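Local coordinates for proximal thread matrix protein 1 (Mytilus galloprovincialis, PDB 4CN9) that probably binds collagen in the matrix of the mussel byssus through von Willebrand factor type A domains, one of which carries zinc in its MIDAS motif, at residues Asp51-Ser63 with Arg96-Gln108. Sequence-based numbering, arbitrary orientation.
With ZN (zinc ion), chain D; ZN (zinc ion), chain C.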
loop_
_atom_site.group_PDB
_atom_site.type_symbol
_atom_site.label_atom_id
_atom_site.label_comp_id
_atom_site.label_asym_id
_atom_site.label_seq_id
_atom_site.Cartn_x
_atom_site.Cartn_y
_atom_site.Cartn_z
ATOM N N ASP A 51 12.490 1.327 16.342
ATOM C CA ASP A 51 12.669 2.364 17.360
ATOM C C ASP A 51 11.621 3.480 17.203
ATOM O O ASP A 51 11.604 4.446 17.965
ATOM C CB ASP A 51 14.086 2.967 17.285
ATOM C CG ASP A 51 15.197 1.928 17.461
ATOM O OD1 ASP A 51 14.967 0.829 18.007
ATOM O OD2 ASP A 51 16.332 2.205 17.033
ATOM N N VAL A 52 10.743 3.326 16.220
ATOM C CA VAL A 52 9.752 4.348 15.890
ATOM C C VAL A 52 8.712 4.489 16.989
ATOM O O VAL A 52 8.291 3.494 17.563
ATOM C CB VAL A 52 9.051 4.013 14.554
ATOM C CG1 VAL A 52 7.973 5.048 14.220
ATOM C CG2 VAL A 52 10.079 3.952 13.423
ATOM N N GLN A 53 8.305 5.722 17.285
ATOM C CA GLN A 53 7.255 5.964 18.275
ATOM C C GLN A 53 5.887 5.758 17.647
ATOM O O GLN A 53 5.537 6.411 16.668
ATOM C CB GLN A 53 7.358 7.373 18.855
ATOM C CG GLN A 53 8.550 7.543 19.780
ATOM C CD GLN A 53 8.717 8.966 20.264
ATOM O OE1 GLN A 53 7.758 9.742 20.304
ATOM N NE2 GLN A 53 9.944 9.320 20.638
ATOM N N ALA A 54 5.109 4.849 18.217
ATOM C CA ALA A 54 3.897 4.379 17.560
ATOM C C ALA A 54 2.811 4.009 18.561
ATOM O O ALA A 54 3.100 3.642 19.708
ATOM C CB ALA A 54 4.221 3.162 16.687
ATOM N N ASP A 55 1.564 4.123 18.104
ATOM C CA ASP A 55 0.419 3.506 18.762
ATOM C C ASP A 55 0.020 2.310 17.879
ATOM O O ASP A 55 -0.338 2.473 16.706
ATOM C CB ASP A 55 -0.733 4.514 18.928
ATOM C CG ASP A 55 -0.456 5.577 20.007
ATOM O OD1 ASP A 55 0.236 5.278 21.004
ATOM O OD2 ASP A 55 -0.957 6.722 19.857
ATOM N N ILE A 56 0.161 1.103 18.422
ATOM C CA ILE A 56 -0.059 -0.118 17.666
ATOM C C ILE A 56 -1.307 -0.851 18.174
ATOM O O ILE A 56 -1.439 -1.120 19.360
ATOM C CB ILE A 56 1.157 -1.056 17.766
ATOM C CG1 ILE A 56 2.432 -0.337 17.285
ATOM C CG2 ILE A 56 0.928 -2.298 16.947
ATOM C CD1 ILE A 56 3.675 -0.719 18.065
ATOM N N ILE A 57 -2.229 -1.131 17.261
ATOM C CA ILE A 57 -3.403 -1.921 17.551
ATOM C C ILE A 57 -3.330 -3.230 16.795
ATOM O O ILE A 57 -3.171 -3.246 15.579
ATOM C CB ILE A 57 -4.690 -1.186 17.132
ATOM C CG1 ILE A 57 -4.786 0.154 17.869
ATOM C CG2 ILE A 57 -5.914 -2.057 17.399
ATOM C CD1 ILE A 57 -5.004 0.028 19.376
ATOM N N VAL A 58 -3.422 -4.335 17.522
ATOM C CA VAL A 58 -3.607 -5.640 16.898
ATOM C C VAL A 58 -5.083 -6.028 16.894
ATOM O O VAL A 58 -5.742 -6.005 17.922
ATOM C CB VAL A 58 -2.792 -6.739 17.620
ATOM C CG1 VAL A 58 -3.088 -8.106 17.023
ATOM C CG2 VAL A 58 -1.311 -6.411 17.543
ATOM N N LEU A 59 -5.583 -6.362 15.709
ATOM C CA LEU A 59 -6.945 -6.839 15.487
ATOM C C LEU A 59 -6.870 -8.356 15.350
ATOM O O LEU A 59 -6.323 -8.886 14.376
ATOM C CB LEU A 59 -7.492 -6.170 14.220
ATOM C CG LEU A 59 -8.981 -5.959 13.959
ATOM C CD1 LEU A 59 -9.791 -5.582 15.198
ATOM C CD2 LEU A 59 -9.098 -4.869 12.901
ATOM N N PHE A 60 -7.394 -9.032 16.361
ATOM C CA PHE A 60 -7.128 -10.431 16.669
ATOM C C PHE A 60 -8.421 -11.219 16.412
ATOM O O PHE A 60 -9.388 -11.052 17.145
ATOM C CB PHE A 60 -6.729 -10.459 18.159
ATOM C CG PHE A 60 -6.284 -11.794 18.687
ATOM C CD1 PHE A 60 -7.194 -12.831 18.910
ATOM C CD2 PHE A 60 -4.951 -11.994 19.024
ATOM C CE1 PHE A 60 -6.765 -14.037 19.430
ATOM C CE2 PHE A 60 -4.516 -13.205 19.544
ATOM C CZ PHE A 60 -5.414 -14.220 19.753
ATOM N N ASP A 61 -8.437 -12.045 15.359
ATOM C CA ASP A 61 -9.581 -12.908 15.005
ATOM C C ASP A 61 -9.830 -13.905 16.142
ATOM O O ASP A 61 -8.919 -14.662 16.494
ATOM C CB ASP A 61 -9.240 -13.626 13.689
ATOM C CG ASP A 61 -10.376 -14.514 13.130
ATOM O OD1 ASP A 61 -11.170 -15.117 13.886
ATOM O OD2 ASP A 61 -10.432 -14.630 11.887
ATOM N N ASP A 62 -11.028 -13.880 16.754
ATOM C CA ASP A 62 -11.369 -14.907 17.756
ATOM C C ASP A 62 -12.570 -15.755 17.348
ATOM O O ASP A 62 -13.375 -16.152 18.181
ATOM C CB ASP A 62 -11.488 -14.343 19.194
ATOM C CG ASP A 62 -12.659 -13.374 19.395
ATOM O OD1 ASP A 62 -13.316 -12.939 18.425
ATOM O OD2 ASP A 62 -12.910 -13.037 20.575
ATOM N N SER A 63 -12.647 -16.060 16.055
ATOM C CA SER A 63 -13.676 -16.951 15.507
ATOM C C SER A 63 -13.454 -18.408 15.915
ATOM O O SER A 63 -12.323 -18.844 16.148
ATOM C CB SER A 63 -13.722 -16.860 13.968
ATOM O OG SER A 63 -12.513 -17.317 13.355
ATOM N N ARG A 96 6.378 10.918 26.829
ATOM C CA ARG A 96 6.037 11.445 25.513
ATOM C C ARG A 96 6.896 10.819 24.420
ATOM O O ARG A 96 6.620 10.994 23.231
ATOM C CB ARG A 96 6.201 12.969 25.506
ATOM C CG ARG A 96 5.419 13.674 26.612
ATOM C CD ARG A 96 5.948 15.076 26.866
ATOM N NE ARG A 96 5.288 15.715 28.003
ATOM C CZ ARG A 96 5.583 16.931 28.455
ATOM N NH1 ARG A 96 6.532 17.651 27.868
ATOM N NH2 ARG A 96 4.929 17.431 29.496
ATOM N N ASN A 97 7.942 10.103 24.832
ATOM C CA ASN A 97 8.774 9.337 23.908
ATOM C C ASN A 97 8.342 7.868 23.850
ATOM O O ASN A 97 9.054 7.031 23.288
ATOM C CB ASN A 97 10.253 9.414 24.316
ATOM C CG ASN A 97 10.986 10.597 23.683
ATOM O OD1 ASN A 97 10.569 11.136 22.655
ATOM N ND2 ASN A 97 12.097 10.987 24.291
ATOM N N GLY A 98 7.176 7.564 24.417
ATOM C CA GLY A 98 6.742 6.189 24.567
ATOM C C GLY A 98 5.835 5.696 23.453
ATOM O O GLY A 98 5.117 6.478 22.833
ATOM N N SER A 99 5.883 4.393 23.190
ATOM C CA SER A 99 4.923 3.747 22.305
ATOM C C SER A 99 3.871 2.989 23.120
ATOM O O SER A 99 4.114 2.578 24.262
ATOM C CB SER A 99 5.628 2.787 21.352
ATOM O OG SER A 99 6.297 3.483 20.314
ATOM N N GLN A 100 2.698 2.807 22.525
ATOM C CA GLN A 100 1.621 2.081 23.177
ATOM C C GLN A 100 1.086 0.956 22.320
ATOM O O GLN A 100 1.196 0.964 21.093
ATOM C CB GLN A 100 0.477 3.019 23.534
ATOM C CG GLN A 100 0.791 3.984 24.653
ATOM C CD GLN A 100 -0.259 5.060 24.757
ATOM O OE1 GLN A 100 -0.691 5.627 23.743
ATOM N NE2 GLN A 100 -0.707 5.330 25.967
ATOM N N PHE A 101 0.477 -0.001 22.999
ATOM C CA PHE A 101 -0.016 -1.209 22.380
ATOM C C PHE A 101 -1.430 -1.483 22.887
ATOM O O PHE A 101 -1.688 -1.352 24.080
ATOM C CB PHE A 101 0.897 -2.349 22.809
ATOM C CG PHE A 101 1.005 -3.432 21.823
ATOM C CD1 PHE A 101 0.076 -4.464 21.809
ATOM C CD2 PHE A 101 2.028 -3.444 20.913
ATOM C CE1 PHE A 101 0.170 -5.482 20.890
ATOM C CE2 PHE A 101 2.130 -4.471 19.985
ATOM C CZ PHE A 101 1.210 -5.486 19.978
ATOM N N GLY A 102 -2.330 -1.861 21.980
ATOM C CA GLY A 102 -3.669 -2.299 22.335
ATOM C C GLY A 102 -4.118 -3.486 21.491
ATOM O O GLY A 102 -3.603 -3.730 20.397
ATOM N N VAL A 103 -5.095 -4.232 21.995
ATOM C CA VAL A 103 -5.575 -5.404 21.289
ATOM C C VAL A 103 -7.083 -5.424 21.281
ATOM O O VAL A 103 -7.735 -5.235 22.319
ATOM C CB VAL A 103 -5.075 -6.694 21.924
ATOM C CG1 VAL A 103 -5.684 -7.897 21.215
ATOM C CG2 VAL A 103 -3.560 -6.754 21.876
ATOM N N VAL A 104 -7.620 -5.671 20.095
ATOM C CA VAL A 104 -9.048 -5.729 19.859
ATOM C C VAL A 104 -9.392 -7.072 19.236
ATOM O O VAL A 104 -8.813 -7.454 18.206
ATOM C CB VAL A 104 -9.443 -4.600 18.895
ATOM C CG1 VAL A 104 -10.878 -4.760 18.419
ATOM C CG2 VAL A 104 -9.206 -3.252 19.566
ATOM N N GLN A 105 -10.297 -7.809 19.878
ATOM C CA GLN A 105 -10.745 -9.108 19.365
ATOM C C GLN A 105 -11.954 -8.908 18.463
ATOM O O GLN A 105 -12.795 -8.049 18.718
ATOM C CB GLN A 105 -11.121 -10.065 20.510
ATOM C CG GLN A 105 -10.023 -10.320 21.516
ATOM C CD GLN A 105 -10.538 -10.876 22.866
ATOM O OE1 GLN A 105 -10.148 -10.403 23.933
ATOM N NE2 GLN A 105 -11.395 -11.880 22.811
ATOM N N PHE A 106 -12.048 -9.700 17.406
ATOM C CA PHE A 106 -13.180 -9.592 16.493
ATOM C C PHE A 106 -13.545 -10.950 15.906
ATOM O O PHE A 106 -12.665 -11.769 15.587
ATOM C CB PHE A 106 -12.874 -8.594 15.359
ATOM C CG PHE A 106 -12.065 -9.191 14.230
ATOM C CD1 PHE A 106 -10.676 -9.231 14.294
ATOM C CD2 PHE A 106 -12.700 -9.736 13.125
ATOM C CE1 PHE A 106 -9.932 -9.811 13.266
ATOM C CE2 PHE A 106 -11.968 -10.322 12.093
ATOM C CZ PHE A 106 -10.587 -10.356 12.162
ATOM N N SER A 107 -14.855 -11.189 15.799
ATOM C CA SER A 107 -15.409 -12.293 15.022
ATOM C C SER A 107 -16.902 -12.005 14.869
ATOM O O SER A 107 -17.329 -11.364 13.897
ATOM C CB SER A 107 -15.145 -13.686 15.647
ATOM O OG SER A 107 -15.446 -13.772 17.031
ATOM N N GLN A 108 -17.685 -12.457 15.838
ATOM C CA GLN A 108 -19.038 -11.965 15.995
ATOM C C GLN A 108 -18.950 -10.761 16.949
ATOM O O GLN A 108 -18.668 -10.884 18.153
ATOM C CB GLN A 108 -19.967 -13.074 16.512
ATOM C CG GLN A 108 -21.437 -12.670 16.571
ATOM C CD GLN A 108 -21.758 -11.878 17.820
ATOM O OE1 GLN A 108 -21.614 -12.380 18.938
ATOM N NE2 GLN A 108 -22.166 -10.624 17.639
HETATM ZN ZN ZN D . 17.011 0.304 17.542
HETATM ZN ZN ZN C . -12.334 -18.088 11.337
HETATM O O HOH W 1 -12.352 -16.100 10.717
HETATM O O HOH W 2 -14.394 -18.333 11.195
HETATM O O HOH W 3 -12.342 -18.885 9.378
HETATM O O HOH W 4 18.861 1.204 17.933
HETATM O O HOH W 5 17.487 0.975 19.454
#
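Strands 54-61 and 100-106 pair in parallel, D55 opposite Q100 through D61 opposite F106, joined by backbone hydrogen bonds from Q100 N to A54 O up to D62 N to F106 O. S99 prolongs the pairing at the start, its OG accepting from A54 N at 2.8 Å and also bonding T90. On one face of the pair V58 CG2 lies 3.6 Å from F101 CZ, while I56 CG2 meets CE2 of the same ring. On the other, L59 runs alongside V104, with CD1 tight against CG1 at 3.5 Å, and crosses F106 at about a right angle. F106 has CG wedged between its backbone N and carbonyl carbon (chi1 82°), which swings the ring back beneath D61; D61 CA sits over its face, a CH-pi contact 4.0 Å from the centroid.

Just past the strands, D62 grips the end of segment 96-108 with both carboxylate oxygens. S107 OG donates to OD1 at 2.7 Å from above the carboxylate plane, and Q105 NE2 reaches OD2 at 2.9 Å, the amide and carboxylate planes 88° apart. R135 adds a salt bridge to OD2. Shortened to an alanine, this position would be likely to deprive R135 of the D62 carboxylate and cost S107 OG and Q105 NE2 one partner each, the latter keeping V133 O.

This is the start of the MIDAS: S63 OG binds zinc with S65 and D174, whereas D61 OD1 closes an Asx turn onto S63 N and OD2 takes a zinc-bound water. In this vWA Rossmann-like sheet, helix 73-85 packs over F60 and F101, helix 142-153 against I57, V104 and F106, and strands 110-112 and 166-173 flank the pair.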